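Local atomic coordinates of amidohydrolase (Thermotoga maritima, PDB entry 3OOQ), a protein that is probably a metal-dependent hydrolase of the amidohydrolase family, to which allantoinase activity has been tentatively assigned. Residues Glu105-Thr113 against Val375-Phe386; Leu286-Leu294 against Gln318-Ala327. All blocks are in the same frame, centred on the assembly; numbering follows the deposited sequence.

Interaction 1 of 2, residues Glu105-Thr113 against Val375-Phe386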
# COMPACT_ATOMS: atom_id res chain seq x y z
N GLU F 105 26.48 -22.10 25.56
CA GLU F 105 26.95 -22.48 26.88
C GLU F 105 25.82 -23.21 27.62
O GLU F 105 26.06 -24.09 28.45
CB GLU F 105 27.44 -21.25 27.67
CG GLU F 105 28.30 -21.56 28.87
CD GLU F 105 29.77 -21.83 28.52
OE1 GLU F 105 30.13 -21.94 27.32
OE2 GLU F 105 30.58 -21.93 29.48
N ARG F 106 24.58 -22.83 27.32
CA ARG F 106 23.42 -23.46 27.92
C ARG F 106 23.22 -24.88 27.38
O ARG F 106 22.83 -25.77 28.13
CB ARG F 106 22.16 -22.61 27.70
CG ARG F 106 22.17 -21.30 28.49
CD ARG F 106 20.97 -20.42 28.13
NE ARG F 106 20.94 -19.20 28.94
CZ ARG F 106 20.86 -17.95 28.47
NH1 ARG F 106 20.77 -17.69 27.16
NH2 ARG F 106 20.85 -16.94 29.32
N ALA F 107 23.53 -25.10 26.10
CA ALA F 107 23.44 -26.45 25.50
C ALA F 107 24.49 -27.42 26.08
O ALA F 107 24.20 -28.59 26.35
CB ALA F 107 23.56 -26.38 24.00
N LEU F 108 25.71 -26.91 26.28
CA LEU F 108 26.76 -27.64 26.98
C LEU F 108 26.33 -28.00 28.41
O LEU F 108 26.52 -29.13 28.85
CB LEU F 108 28.07 -26.84 26.96
CG LEU F 108 28.77 -26.66 25.60
CD1 LEU F 108 29.86 -25.57 25.66
CD2 LEU F 108 29.36 -27.97 25.07
N ALA F 109 25.73 -27.05 29.13
CA ALA F 109 25.17 -27.31 30.44
C ALA F 109 24.02 -28.35 30.43
O ALA F 109 23.61 -28.83 31.49
CB ALA F 109 24.70 -25.97 31.13
N GLY F 110 23.50 -28.68 29.25
CA GLY F 110 22.55 -29.77 29.09
C GLY F 110 23.15 -31.01 28.44
O GLY F 110 22.45 -31.97 28.13
N GLY F 111 24.46 -30.97 28.21
CA GLY F 111 25.19 -32.14 27.77
C GLY F 111 25.23 -32.37 26.28
O GLY F 111 25.58 -33.45 25.84
N VAL F 112 24.87 -31.35 25.49
CA VAL F 112 24.91 -31.42 24.03
C VAL F 112 26.23 -30.86 23.49
O VAL F 112 26.62 -29.73 23.81
CB VAL F 112 23.73 -30.63 23.40
CG1 VAL F 112 23.75 -30.77 21.88
CG2 VAL F 112 22.40 -31.16 23.94
N THR F 113 26.91 -31.64 22.66
CA THR F 113 28.23 -31.22 22.18
C THR F 113 28.30 -31.00 20.68
O THR F 113 29.11 -30.20 20.22
CB THR F 113 29.32 -32.24 22.60
OG1 THR F 113 28.96 -33.54 22.11
CG2 THR F 113 29.47 -32.28 24.11
N VAL F 375 25.08 -31.33 34.86
CA VAL F 375 26.34 -31.47 34.16
C VAL F 375 27.46 -30.82 34.97
O VAL F 375 27.42 -29.64 35.26
CB VAL F 375 26.27 -30.83 32.77
CG1 VAL F 375 27.67 -30.74 32.13
CG2 VAL F 375 25.32 -31.61 31.88
N GLU F 376 28.47 -31.62 35.33
CA GLU F 376 29.61 -31.08 36.07
C GLU F 376 30.73 -30.62 35.15
O GLU F 376 31.39 -29.63 35.45
CB GLU F 376 30.10 -32.10 37.10
CG GLU F 376 28.99 -32.44 38.11
CD GLU F 376 29.46 -33.28 39.29
OE1 GLU F 376 30.64 -33.71 39.27
OE2 GLU F 376 28.64 -33.49 40.21
N ARG F 377 30.94 -31.32 34.05
CA ARG F 377 32.03 -31.01 33.12
C ARG F 377 31.72 -31.52 31.75
O ARG F 377 31.02 -32.52 31.62
CB ARG F 377 33.35 -31.68 33.55
CG ARG F 377 34.02 -31.07 34.76
CD ARG F 377 35.40 -31.65 34.88
NE ARG F 377 36.01 -31.41 36.18
CZ ARG F 377 37.22 -31.83 36.52
NH1 ARG F 377 37.95 -32.52 35.65
NH2 ARG F 377 37.70 -31.56 37.73
N VAL F 378 32.27 -30.86 30.73
CA VAL F 378 32.14 -31.31 29.34
C VAL F 378 33.49 -31.19 28.67
O VAL F 378 34.16 -30.15 28.79
CB VAL F 378 31.10 -30.48 28.53
CG1 VAL F 378 30.95 -31.03 27.08
CG2 VAL F 378 29.74 -30.46 29.23
N TYR F 379 33.89 -32.26 27.98
CA TYR F 379 35.08 -32.28 27.17
C TYR F 379 34.62 -32.47 25.75
O TYR F 379 33.64 -33.17 25.50
CB TYR F 379 35.99 -33.44 27.57
CG TYR F 379 36.53 -33.36 28.99
CD1 TYR F 379 35.74 -33.76 30.08
CD2 TYR F 379 37.82 -32.91 29.25
CE1 TYR F 379 36.22 -33.69 31.39
CE2 TYR F 379 38.32 -32.84 30.57
CZ TYR F 379 37.51 -33.24 31.62
OH TYR F 379 37.98 -33.19 32.90
N ILE F 380 35.32 -31.82 24.82
CA ILE F 380 35.10 -32.00 23.38
C ILE F 380 36.49 -32.17 22.79
O ILE F 380 37.38 -31.37 23.07
CB ILE F 380 34.38 -30.77 22.75
CG1 ILE F 380 32.92 -30.71 23.24
CG2 ILE F 380 34.45 -30.82 21.22
CD1 ILE F 380 32.09 -29.54 22.70
N ASP F 381 36.71 -33.22 22.01
CA ASP F 381 38.07 -33.57 21.55
C ASP F 381 39.06 -33.62 22.72
O ASP F 381 40.22 -33.19 22.60
CB ASP F 381 38.55 -32.59 20.48
CG ASP F 381 37.64 -32.54 19.28
OD1 ASP F 381 37.06 -33.58 18.89
OD2 ASP F 381 37.51 -31.45 18.70
N GLY F 382 38.60 -34.13 23.86
CA GLY F 382 39.44 -34.33 25.03
C GLY F 382 39.86 -33.06 25.74
O GLY F 382 40.74 -33.09 26.59
N VAL F 383 39.22 -31.94 25.39
CA VAL F 383 39.51 -30.63 25.97
C VAL F 383 38.28 -30.17 26.75
O VAL F 383 37.15 -30.20 26.24
CB VAL F 383 39.88 -29.59 24.87
CG1 VAL F 383 40.07 -28.19 25.47
CG2 VAL F 383 41.13 -30.02 24.10
N GLU F 384 38.49 -29.78 28.00
CA GLU F 384 37.41 -29.26 28.84
C GLU F 384 36.90 -27.94 28.24
O GLU F 384 37.70 -27.03 27.99
CB GLU F 384 37.87 -29.07 30.29
CG GLU F 384 36.73 -28.84 31.27
CD GLU F 384 37.20 -28.55 32.68
OE1 GLU F 384 38.32 -28.94 33.05
OE2 GLU F 384 36.44 -27.92 33.43
N VAL F 385 35.60 -27.87 27.98
CA VAL F 385 34.95 -26.66 27.43
C VAL F 385 33.85 -26.13 28.36
O VAL F 385 33.27 -25.07 28.11
CB VAL F 385 34.38 -26.87 25.98
CG1 VAL F 385 35.52 -27.04 24.97
CG2 VAL F 385 33.42 -28.07 25.93
N PHE F 386 33.56 -26.89 29.41
CA PHE F 386 32.59 -26.47 30.41
C PHE F 386 32.89 -27.09 31.79
O PHE F 386 33.32 -28.25 31.88
CB PHE F 386 31.17 -26.83 29.95
CG PHE F 386 30.09 -26.48 30.94
CD1 PHE F 386 29.44 -25.24 30.89
CD2 PHE F 386 29.72 -27.39 31.93
CE1 PHE F 386 28.43 -24.91 31.81
CE2 PHE F 386 28.72 -27.07 32.86
CZ PHE F 386 28.07 -25.83 32.80
O HOH W 1 23.48 -28.98 34.15

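Interaction 2 of 2, residues Leu286-Leu294 against Gln318-Ala327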
# COMPACT_ATOMS: atom_id res chain seq x y z
N LEU F 286 0.45 -34.94 16.18
CA LEU F 286 1.74 -35.11 16.85
C LEU F 286 1.54 -35.87 18.15
O LEU F 286 0.61 -35.59 18.90
CB LEU F 286 2.42 -33.74 17.11
CG LEU F 286 3.71 -33.57 17.91
CD1 LEU F 286 4.32 -32.21 17.60
CD2 LEU F 286 3.45 -33.59 19.38
N THR F 287 2.39 -36.86 18.41
CA THR F 287 2.35 -37.63 19.65
C THR F 287 3.75 -38.10 20.03
O THR F 287 4.56 -38.48 19.16
CB THR F 287 1.37 -38.84 19.58
OG1 THR F 287 1.55 -39.65 20.76
CG2 THR F 287 1.62 -39.70 18.32
N MSE F 288 4.03 -38.05 21.32
CA MSE F 288 5.29 -38.54 21.84
C MSE F 288 5.41 -40.07 21.71
O MSE F 288 6.51 -40.62 21.77
CB MSE F 288 5.45 -38.12 23.28
CG MSE F 288 6.89 -37.97 23.64
SE MSE F 288 7.04 -36.46 24.77
CE MSE F 288 8.84 -35.95 24.31
N GLU F 289 4.27 -40.73 21.51
CA GLU F 289 4.21 -42.16 21.23
C GLU F 289 4.91 -42.57 19.94
O GLU F 289 5.19 -43.76 19.74
CB GLU F 289 2.76 -42.61 21.16
CG GLU F 289 2.04 -42.54 22.49
CD GLU F 289 0.74 -43.30 22.45
OE1 GLU F 289 0.10 -43.35 21.38
OE2 GLU F 289 0.35 -43.86 23.49
N THR F 290 5.18 -41.60 19.08
CA THR F 290 5.84 -41.85 17.81
C THR F 290 7.24 -42.48 17.99
O THR F 290 7.66 -43.32 17.19
CB THR F 290 5.89 -40.56 16.93
OG1 THR F 290 6.01 -40.92 15.55
CG2 THR F 290 7.06 -39.66 17.30
N ILE F 291 7.94 -42.10 19.06
CA ILE F 291 9.25 -42.68 19.33
C ILE F 291 9.12 -44.21 19.40
O ILE F 291 9.71 -44.94 18.60
CB ILE F 291 9.89 -42.07 20.59
CG1 ILE F 291 10.31 -40.60 20.33
CG2 ILE F 291 11.09 -42.93 21.07
CD1 ILE F 291 10.65 -39.82 21.58
N ALA F 292 8.29 -44.68 20.33
CA ALA F 292 8.00 -46.10 20.50
C ALA F 292 7.57 -46.74 19.19
O ALA F 292 8.09 -47.80 18.81
CB ALA F 292 6.91 -46.28 21.56
N LYS F 293 6.62 -46.10 18.51
CA LYS F 293 6.01 -46.69 17.34
C LYS F 293 7.03 -46.91 16.24
O LYS F 293 7.09 -47.98 15.63
CB LYS F 293 4.83 -45.85 16.84
CG LYS F 293 3.68 -45.82 17.82
CD LYS F 293 2.57 -44.87 17.40
CE LYS F 293 1.32 -45.14 18.23
NZ LYS F 293 0.14 -45.23 17.35
N LEU F 294 7.86 -45.90 15.99
CA LEU F 294 8.84 -46.00 14.92
C LEU F 294 9.92 -47.01 15.29
O LEU F 294 10.27 -47.85 14.48
CB LEU F 294 9.42 -44.63 14.57
CG LEU F 294 8.37 -43.67 13.96
CD1 LEU F 294 8.96 -42.32 13.62
CD2 LEU F 294 7.74 -44.30 12.72
N GLN F 318 13.21 -33.39 27.21
CA GLN F 318 12.34 -33.93 26.17
C GLN F 318 12.45 -35.46 26.07
O GLN F 318 11.44 -36.16 26.05
CB GLN F 318 12.63 -33.30 24.81
CG GLN F 318 11.71 -33.89 23.74
CD GLN F 318 11.87 -33.27 22.37
OE1 GLN F 318 10.88 -32.98 21.71
NE2 GLN F 318 13.12 -33.07 21.92
N ALA F 319 13.68 -35.97 26.01
CA ALA F 319 13.88 -37.43 25.92
C ALA F 319 13.26 -38.13 27.12
O ALA F 319 12.40 -38.99 26.94
CB ALA F 319 15.35 -37.77 25.79
N ALA F 320 13.64 -37.72 28.33
CA ALA F 320 13.10 -38.31 29.57
C ALA F 320 11.58 -38.38 29.58
O ALA F 320 11.00 -39.40 29.92
CB ALA F 320 13.61 -37.57 30.78
N THR F 321 10.93 -37.29 29.17
CA THR F 321 9.47 -37.19 29.15
C THR F 321 8.85 -38.27 28.26
O THR F 321 7.72 -38.73 28.50
CB THR F 321 9.02 -35.79 28.69
OG1 THR F 321 9.45 -34.83 29.66
CG2 THR F 321 7.49 -35.69 28.53
N ALA F 322 9.58 -38.70 27.24
CA ALA F 322 9.05 -39.73 26.35
C ALA F 322 8.82 -41.05 27.08
O ALA F 322 8.01 -41.87 26.63
CB ALA F 322 9.91 -39.90 25.12
N MSE F 323 9.48 -41.25 28.23
CA MSE F 323 9.21 -42.42 29.09
C MSE F 323 7.78 -42.46 29.61
O MSE F 323 7.31 -43.51 30.03
CB MSE F 323 10.20 -42.52 30.25
CG MSE F 323 11.63 -42.73 29.80
SE MSE F 323 12.93 -43.12 31.23
CE MSE F 323 12.81 -41.47 32.29
N ARG F 324 7.07 -41.34 29.55
CA ARG F 324 5.63 -41.33 29.83
C ARG F 324 4.79 -41.82 28.66
O ARG F 324 3.56 -41.91 28.80
CB ARG F 324 5.11 -39.93 30.19
CG ARG F 324 5.87 -39.29 31.29
CD ARG F 324 5.13 -38.13 31.90
NE ARG F 324 5.64 -37.94 33.25
CZ ARG F 324 5.42 -36.89 34.02
NH1 ARG F 324 4.69 -35.86 33.60
NH2 ARG F 324 5.96 -36.88 35.23
N TYR F 325 5.42 -42.09 27.51
CA TYR F 325 4.70 -42.47 26.29
C TYR F 325 5.25 -43.76 25.65
O TYR F 325 5.28 -43.90 24.42
CB TYR F 325 4.69 -41.30 25.30
CG TYR F 325 4.14 -40.03 25.92
CD1 TYR F 325 4.98 -39.14 26.58
CD2 TYR F 325 2.77 -39.76 25.90
CE1 TYR F 325 4.48 -37.98 27.17
CE2 TYR F 325 2.25 -38.60 26.49
CZ TYR F 325 3.13 -37.71 27.12
OH TYR F 325 2.65 -36.56 27.72
N GLY F 326 5.69 -44.67 26.51
CA GLY F 326 6.08 -46.03 26.10
C GLY F 326 7.51 -46.22 25.64
O GLY F 326 7.89 -47.32 25.24
N ALA F 327 8.32 -45.16 25.71
CA ALA F 327 9.70 -45.20 25.26
C ALA F 327 10.64 -45.63 26.40
O ALA F 327 10.46 -45.23 27.54
CB ALA F 327 10.13 -43.85 24.71
O HOH W 2 7.26 -43.07 22.72

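Interaction 1 of 2, residues Glu105-Thr113 against Val375-Phe386
A Schellman motif ends helix 103-108 here, and the helix end packs on the beta hairpin 375-387, with Leu-108 and Ala-109 meeting Val-378, Ile-380 and Phe-386. Val-112 N reaches back to Ala-107 O and Gly-111 N to Leu-108 O, with Gly-111 at positive phi as the C-prime residue. Leu-108 CD2 lies 3.9 Å from Ile-380 CD1 and 4.0 Å from Val-378 CG1, the leucine crossing both side chains at about a right angle; Val-385 CG2 borders the same methyl. Beyond the turn, Thr-113 CG2 presses on Val-378 CG1 at 3.5 Å. The Phe-386 side chain, its CG anti to the backbone N (chi1 178°), reaches the helix: Ala-109 CA sits over one ring face, Ala-109 CB is 3.8 Å from CZ of Phe-386, and Glu-105 OE2 comes to the ring edge, 3.8 Å from its CD1. Replacing Phe-386 by an alanine would probably open a gap beside Ala-109 and leave the Glu-105 carboxylate without its ring neighbour. No direct hydrogen bond joins the segments; a water donates to Ala-109 O (2.7 Å) and accepts from Val-375 N (2.9 Å). Val-385 and Phe-386 both face Val-378, a classic beta bulge in a hairpin closed by a type I' turn. Through strands 361-364 and 54-64 this hairpin belongs to the same mixed sheet as strand 112-117, into which helix 103-108 leads, in a TIM-barrel-clan amidohydrolase.

Interaction 2 of 2, residues Leu286-Leu294 against Gln318-Ala327
Selenomethionine Met-288 and Tyr-325 cross at about a right angle, Met-288 CB lying over one face of the Tyr-325 ring, toward its rim. That carbon stands 3.8 Å from the Tyr-325 ring centroid, 27° off the normal, a CH-pi contact. With CG anti to the backbone N (chi1 -151°) and a bend at chi2, the chain carries SE obliquely past the ring, 4.5 Å from the Tyr-325 centroid, as a Met-aromatic contact. Its CE methyl continues to Gln-318, 3.6 Å from CG of that residue, while SE touches Thr-321 CG2. Gln-318 OE1 accepts from the backbone N of Leu-274 and Leu-275, and NE2 donates to Met-304 O. Glu-289 crosses Tyr-325 at about a right angle too, its CG 4.1 Å from Tyr-325 CB. Deeper in, Ile-291 forks between two alanines: CD1 meets Ala-322 CB at 3.6 Å and CG2 meets Ala-327 CB at 3.9 Å, with Leu-332 of helix 329-334 touching all three residues. Side-chain packing thus joins the turn into helix 290-297 to the end of helix 315-321, while one water satisfies Met-288 O, Tyr-325 O and Ala-292 N, which have no direct bond across the segments.

Interactions 1 and 2 lie in different parts of the chain, their centres 26 Å apart and their nearest atoms about 9 Å apart, without touching. Both segments of interaction 2 fall between those of interaction 1 in sequence. Interaction 1 joins a helix end to the hairpin that extends the large mixed sheet through strand 361-364, whereas interaction 2 packs the turn leading into helix 290-297 and its first residues against the end of helix 315-321 and the turn that follows it. Interaction 2 lies at a subunit interface, Tyr-325 packing on Phe-314 and Arg-324 hydrogen-bonding Thr-316 of a neighbouring subunit. In interaction 1 only Arg-106, which takes no part in the contact, comes near a neighbouring subunit.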